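Local coordinates for protein anaerobically-induced outer membrane porin OprE (PDB 4FRX) that probably forms a beta-barrel channel through the outer membrane of Pseudomonas aeruginosa that lets small solutes pass, at residues Y49-T54 and T109-V114; S115-R120 and V148-L153. All blocks are in the same frame, centred on the assembly; numbering follows the deposited sequence.

Interaction 1. Residues Y49-T54 and T109-V114. With C8E ((hydroxyethyloxy)tri(ethyloxy)octane), chain G.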
loop_
_atom_site.group_PDB
_atom_site.type_symbol
_atom_site.label_atom_id
_atom_site.label_comp_id
_atom_site.label_asym_id
_atom_site.label_seq_id
_atom_site.Cartn_x
_atom_site.Cartn_y
_atom_site.Cartn_z
ATOM N N TYR A 49 18.138 10.687 -1.784
ATOM C CA TYR A 49 18.765 11.997 -1.831
ATOM C C TYR A 49 17.680 12.967 -2.259
ATOM O O TYR A 49 16.883 12.651 -3.132
ATOM C CB TYR A 49 19.948 12.023 -2.804
ATOM C CG TYR A 49 20.347 13.419 -3.227
ATOM C CD1 TYR A 49 21.124 14.225 -2.404
ATOM C CD2 TYR A 49 19.924 13.940 -4.444
ATOM C CE1 TYR A 49 21.471 15.511 -2.789
ATOM C CE2 TYR A 49 20.275 15.219 -4.838
ATOM C CZ TYR A 49 21.038 15.996 -4.009
ATOM O OH TYR A 49 21.371 17.264 -4.416
ATOM N N GLN A 50 17.624 14.121 -1.599
ATOM C CA GLN A 50 16.630 15.147 -1.902
ATOM C C GLN A 50 17.328 16.489 -1.977
ATOM O O GLN A 50 17.792 16.995 -0.955
ATOM C CB GLN A 50 15.584 15.225 -0.786
ATOM C CG GLN A 50 14.530 14.139 -0.780
ATOM C CD GLN A 50 13.514 14.344 0.339
ATOM O OE1 GLN A 50 12.904 15.412 0.459
ATOM N NE2 GLN A 50 13.346 13.327 1.176
ATOM N N SER A 51 17.404 17.084 -3.161
ATOM C CA SER A 51 18.039 18.395 -3.260
ATOM C C SER A 51 17.115 19.456 -2.696
ATOM O O SER A 51 15.947 19.186 -2.409
ATOM C CB SER A 51 18.359 18.747 -4.709
ATOM O OG SER A 51 17.203 19.241 -5.371
ATOM N N GLY A 52 17.652 20.667 -2.542
ATOM C CA GLY A 52 16.838 21.837 -2.274
ATOM C C GLY A 52 16.371 22.380 -3.615
ATOM O O GLY A 52 16.528 21.715 -4.646
ATOM N N PHE A 53 15.797 23.580 -3.607
ATOM C CA PHE A 53 15.302 24.208 -4.826
ATOM C C PHE A 53 16.146 25.422 -5.197
ATOM O O PHE A 53 16.529 26.204 -4.324
ATOM C CB PHE A 53 13.836 24.614 -4.664
ATOM C CG PHE A 53 12.915 23.447 -4.536
ATOM C CD1 PHE A 53 12.649 22.895 -3.293
ATOM C CD2 PHE A 53 12.338 22.876 -5.663
ATOM C CE1 PHE A 53 11.811 21.799 -3.170
ATOM C CE2 PHE A 53 11.492 21.780 -5.540
ATOM C CZ PHE A 53 11.234 21.244 -4.289
ATOM N N THR A 54 16.429 25.558 -6.489
ATOM C CA THR A 54 17.099 26.743 -7.015
ATOM C C THR A 54 16.285 27.994 -6.693
ATOM O O THR A 54 15.081 27.920 -6.447
ATOM C CB THR A 54 17.294 26.665 -8.535
ATOM O OG1 THR A 54 16.023 26.476 -9.178
ATOM C CG2 THR A 54 18.236 25.512 -8.905
ATOM N N THR A 109 13.851 11.732 -9.791
ATOM C CA THR A 109 12.658 12.559 -9.874
ATOM C C THR A 109 13.054 14.025 -10.052
ATOM O O THR A 109 13.712 14.605 -9.180
ATOM C CB THR A 109 11.831 12.432 -8.585
ATOM O OG1 THR A 109 11.636 11.046 -8.292
ATOM C CG2 THR A 109 10.466 13.118 -8.741
ATOM N N ALA A 110 12.676 14.616 -11.181
ATOM C CA ALA A 110 12.840 16.057 -11.363
ATOM C C ALA A 110 11.711 16.761 -10.611
ATOM O O ALA A 110 10.592 16.253 -10.559
ATOM C CB ALA A 110 12.787 16.412 -12.837
ATOM N N LYS A 111 11.992 17.919 -10.030
ATOM C CA LYS A 111 10.954 18.643 -9.299
ATOM C C LYS A 111 11.008 20.153 -9.488
ATOM O O LYS A 111 12.073 20.738 -9.698
ATOM C CB LYS A 111 10.978 18.289 -7.811
ATOM C CG LYS A 111 12.166 18.834 -7.064
ATOM C CD LYS A 111 12.337 18.136 -5.718
ATOM C CE LYS A 111 13.608 18.595 -5.015
ATOM N NZ LYS A 111 13.686 18.092 -3.606
ATOM N N ALA A 112 9.842 20.776 -9.423
ATOM C CA ALA A 112 9.749 22.223 -9.466
ATOM C C ALA A 112 8.791 22.648 -8.379
ATOM O O ALA A 112 7.874 21.905 -8.032
ATOM C CB ALA A 112 9.258 22.687 -10.827
ATOM N N LYS A 113 9.000 23.833 -7.823
ATOM C CA LYS A 113 8.123 24.296 -6.762
ATOM C C LYS A 113 7.895 25.791 -6.837
ATOM O O LYS A 113 8.822 26.546 -7.105
ATOM C CB LYS A 113 8.711 23.921 -5.404
ATOM C CG LYS A 113 7.806 24.198 -4.207
ATOM C CD LYS A 113 8.250 23.309 -3.051
ATOM C CE LYS A 113 7.493 23.615 -1.772
ATOM N NZ LYS A 113 8.015 22.790 -0.634
ATOM N N VAL A 114 6.644 26.192 -6.629
ATOM C CA VAL A 114 6.280 27.585 -6.449
ATOM C C VAL A 114 5.454 27.654 -5.173
ATOM O O VAL A 114 4.416 26.984 -5.055
ATOM C CB VAL A 114 5.424 28.109 -7.600
ATOM C CG1 VAL A 114 5.187 29.614 -7.431
ATOM C CG2 VAL A 114 6.081 27.805 -8.946
HETATM C C1 C8E G . 22.316 25.399 -8.093
HETATM C C2 C8E G . 22.661 24.721 -9.413
HETATM C C3 C8E G . 22.032 23.337 -9.510
HETATM C C4 C8E G . 21.706 22.998 -10.960
HETATM C C6 C8E G . 18.801 21.022 -11.222
HETATM C C7 C8E G . 17.371 21.265 -11.687
HETATM C C8 C8E G . 16.588 19.968 -11.855
HETATM O O9 C8E G . 16.321 19.735 -13.222
HETATM C C10 C8E G . 15.589 18.548 -13.407
HETATM C C11 C8E G . 16.068 17.825 -14.658
HETATM O O12 C8E G . 17.299 17.204 -14.359
HETATM C C13 C8E G . 17.158 15.948 -13.721
HETATM C C14 C8E G . 16.262 15.015 -14.531
HETATM O O15 C8E G . 15.801 13.984 -13.684
HETATM C C16 C8E G . 15.230 12.913 -14.394
HETATM C C17 C8E G . 13.717 13.089 -14.425
HETATM O O18 C8E G . 13.150 12.065 -15.205
HETATM C C19 C8E G . 12.468 12.583 -16.324
#

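Interaction 2. Residues S115-R120 and V148-L153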
loop_
_atom_site.group_PDB
_atom_site.type_symbol
_atom_site.label_atom_id
_atom_site.label_comp_id
_atom_site.label_asym_id
_atom_site.label_seq_id
_atom_site.Cartn_x
_atom_site.Cartn_y
_atom_site.Cartn_z
ATOM N N SER A 115 5.927 28.449 -4.217
ATOM C CA SER A 115 5.283 28.573 -2.912
ATOM C C SER A 115 5.189 27.201 -2.233
ATOM O O SER A 115 6.212 26.598 -1.913
ATOM C CB SER A 115 3.910 29.247 -3.039
ATOM O OG SER A 115 3.451 29.709 -1.779
ATOM N N ASN A 116 3.968 26.710 -2.026
ATOM C CA ASN A 116 3.761 25.393 -1.424
ATOM C C ASN A 116 3.114 24.416 -2.397
ATOM O O ASN A 116 2.348 23.538 -1.999
ATOM C CB ASN A 116 2.910 25.503 -0.154
ATOM C CG ASN A 116 3.609 26.281 0.938
ATOM O OD1 ASN A 116 4.565 25.797 1.544
ATOM N ND2 ASN A 116 3.137 27.490 1.195
ATOM N N THR A 117 3.432 24.591 -3.673
ATOM C CA THR A 117 2.922 23.750 -4.739
ATOM C C THR A 117 4.086 23.127 -5.482
ATOM O O THR A 117 4.882 23.833 -6.100
ATOM C CB THR A 117 2.095 24.567 -5.730
ATOM O OG1 THR A 117 0.964 25.139 -5.046
ATOM C CG2 THR A 117 1.614 23.690 -6.882
ATOM N N GLU A 118 4.189 21.804 -5.421
ATOM C CA GLU A 118 5.334 21.104 -6.001
ATOM C C GLU A 118 4.917 20.172 -7.134
ATOM O O GLU A 118 3.925 19.454 -7.017
ATOM C CB GLU A 118 6.083 20.336 -4.906
ATOM C CG GLU A 118 7.363 19.660 -5.373
ATOM C CD GLU A 118 8.006 18.842 -4.263
ATOM O OE1 GLU A 118 7.480 18.868 -3.132
ATOM O OE2 GLU A 118 9.018 18.160 -4.519
ATOM N N PHE A 119 5.668 20.216 -8.232
ATOM C CA PHE A 119 5.501 19.299 -9.355
ATOM C C PHE A 119 6.640 18.297 -9.344
ATOM O O PHE A 119 7.791 18.677 -9.172
ATOM C CB PHE A 119 5.527 20.057 -10.680
ATOM C CG PHE A 119 5.433 19.167 -11.895
ATOM C CD1 PHE A 119 4.339 18.330 -12.077
ATOM C CD2 PHE A 119 6.443 19.158 -12.848
ATOM C CE1 PHE A 119 4.249 17.504 -13.197
ATOM C CE2 PHE A 119 6.361 18.336 -13.964
ATOM C CZ PHE A 119 5.260 17.507 -14.138
ATOM N N ARG A 120 6.326 17.019 -9.509
ATOM C CA ARG A 120 7.349 15.978 -9.499
ATOM C C ARG A 120 7.202 15.132 -10.738
ATOM O O ARG A 120 6.099 14.727 -11.089
ATOM C CB ARG A 120 7.226 15.090 -8.258
ATOM C CG ARG A 120 7.663 15.765 -6.999
ATOM C CD ARG A 120 7.327 14.960 -5.760
ATOM N NE ARG A 120 8.296 13.903 -5.496
ATOM C CZ ARG A 120 9.523 14.135 -5.043
ATOM N NH1 ARG A 120 9.918 15.385 -4.829
ATOM N NH2 ARG A 120 10.357 13.128 -4.814
ATOM N N VAL A 148 1.361 16.817 -9.205
ATOM C CA VAL A 148 1.395 18.101 -8.511
ATOM C C VAL A 148 0.707 17.984 -7.151
ATOM O O VAL A 148 -0.346 17.377 -7.030
ATOM C CB VAL A 148 0.750 19.237 -9.346
ATOM C CG1 VAL A 148 -0.697 18.929 -9.659
ATOM C CG2 VAL A 148 0.857 20.567 -8.614
ATOM N N THR A 149 1.327 18.542 -6.118
ATOM C CA THR A 149 0.715 18.571 -4.796
ATOM C C THR A 149 0.748 20.003 -4.316
ATOM O O THR A 149 1.647 20.754 -4.677
ATOM C CB THR A 149 1.497 17.708 -3.783
ATOM O OG1 THR A 149 2.807 18.257 -3.609
ATOM C CG2 THR A 149 1.634 16.277 -4.291
ATOM N N SER A 150 -0.218 20.389 -3.493
ATOM C CA SER A 150 -0.257 21.765 -3.018
ATOM C C SER A 150 -0.871 21.901 -1.627
ATOM O O SER A 150 -1.871 21.266 -1.324
ATOM C CB SER A 150 -1.035 22.627 -4.019
ATOM O OG SER A 150 -1.159 23.966 -3.566
ATOM N N THR A 151 -0.264 22.731 -0.783
ATOM C CA THR A 151 -0.871 23.090 0.494
ATOM C C THR A 151 -1.154 24.593 0.564
ATOM O O THR A 151 -1.472 25.125 1.621
ATOM C CB THR A 151 -0.023 22.625 1.705
ATOM O OG1 THR A 151 1.307 23.159 1.615
ATOM C CG2 THR A 151 0.055 21.105 1.743
ATOM N N ASP A 152 -1.068 25.255 -0.586
ATOM C CA ASP A 152 -1.319 26.695 -0.697
ATOM C C ASP A 152 -2.785 27.088 -0.479
ATOM O O ASP A 152 -3.067 28.223 -0.099
ATOM C CB ASP A 152 -0.823 27.233 -2.047
ATOM C CG ASP A 152 0.677 27.522 -2.050
ATOM O OD1 ASP A 152 1.149 28.258 -1.151
ATOM O OD2 ASP A 152 1.385 27.007 -2.947
ATOM N N LEU A 153 -3.712 26.168 -0.741
ATOM C CA LEU A 153 -5.116 26.393 -0.399
ATOM C C LEU A 153 -5.325 26.003 1.062
ATOM O O LEU A 153 -5.192 24.830 1.417
ATOM C CB LEU A 153 -6.047 25.591 -1.305
ATOM C CG LEU A 153 -7.541 25.852 -1.088
ATOM C CD1 LEU A 153 -7.864 27.321 -1.324
ATOM C CD2 LEU A 153 -8.386 24.972 -1.991
HETATM O O HOH W 1 5.106 16.945 -3.749
#

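Interaction 1. Residues Y49-T54 and T109-V114
Phe53 and Lys111 form the tight half of this contact. The ring reaches across to the strand, and the two side chains cross at about a right angle, the lysine methylenes passing along one side of the ring, Phe53 CE2 only 3.4 Å from Lys111 CG. Further along, Lys111 CE makes an off-centre CH-pi contact, 4.1 Å from the Phe53 ring centroid. On the opposite face sits Lys113 CB, 3.8 Å from the same centroid, so the phenylalanine is held between two aliphatic lysine stems, a use of lysine for its methylenes as much as its charge. Lys111 places CG between its backbone N and carbonyl carbon (chi1 71°) and then runs extended, which carries NZ to Ser51 O at 2.8 Å; the ammonium is tilted 32° from that carbonyl's plane and also forms a salt bridge with Asp63. In the beta-barrel, Asp63 belongs to strand 59-71, between strands 37-50 and 102-114, so the lysine reaches over it, evidently on the inner side, since neighbouring Ala110 touches detergent. Ser51 OG folds back onto Gly52 O at 2.7 Å, meeting an in-plane lone pair. The packing thins at the margins: exposed Gln50 approaches Lys111 NZ no closer than 4.3 Å, from its C atom, and the Lys113 ammonium turns off from the other segment. Outside, the small Ala110 CB meets C10 of the detergent at 3.6 Å.

Interaction 2. Residues S115-R120 and V148-L153
Thr117-Glu118-Phe119 and Val148-Thr149-Ser150 run antiparallel, their short axes 164° apart, with Glu118 and Thr149 as a hydrogen-bonded pair between the non-hydrogen-bonded pairs Thr117-Ser150 and Phe119-Val148. They are adjacent staves of the porin beta-barrel, gripped where one strand begins and the other ends. Glu118 N gives to Thr149 O at 2.8 Å and Thr149 N returns a bond to Glu118 O. Beyond the ladder, Asp152 collects donors from the turn leading into strand 117-121. Ser115 OG and Asn116 ND2 reach Asp152 OD1 from opposite faces of the carboxylate, the hydroxyl at 2.8 Å and the amide at 3.2 Å. Asp152 OD2 takes Asn116 N on its syn side and Thr117 OG1 on its anti lone pair, so four bonds fix the carboxylate's rotation, and a charged acceptor suits the cluster of donors. Ser150 OG, anti to its own N (chi1 177°), gives to Thr117 OG1 and accepts from Asp152 N in an ST turn; the small hydroxyl residues thus relay bonds at the strand ends. On the same face, Thr117 CG2 packs on Val148 CG2 at 3.7 Å. On the other face, Glu118 OE2 sits at the edge of the Arg120 guanidinium, near its plane, in a salt bridge with Arg120 NH1, while a water held 2.7 Å from Thr149 OG1 gives a weak bond to Glu118 OE1.

In the fold
From the N terminus, the chain leaves strand 37-50 through residues 49-54, forms strand 59-71 and its long excursion, and returns as strand 102-114, where interaction 1 closes a loop across a next-but-one pair of strands. The turn after Val114 leads straight into residues 115-120, which pair with strand 142-150 once the chain returns, closing interaction 2 between immediate neighbours. The two loops follow in series, neither nested nor crossed. They join through strands 102-114 and 117-121: Ala112 O receives a probable hydrogen bond from Phe119 N, and Lys111 CD packs on Glu118 OE2. Asp63, salt-bridged to both Lys111 and Arg120, links the two contacts along one stretch of barrel wall.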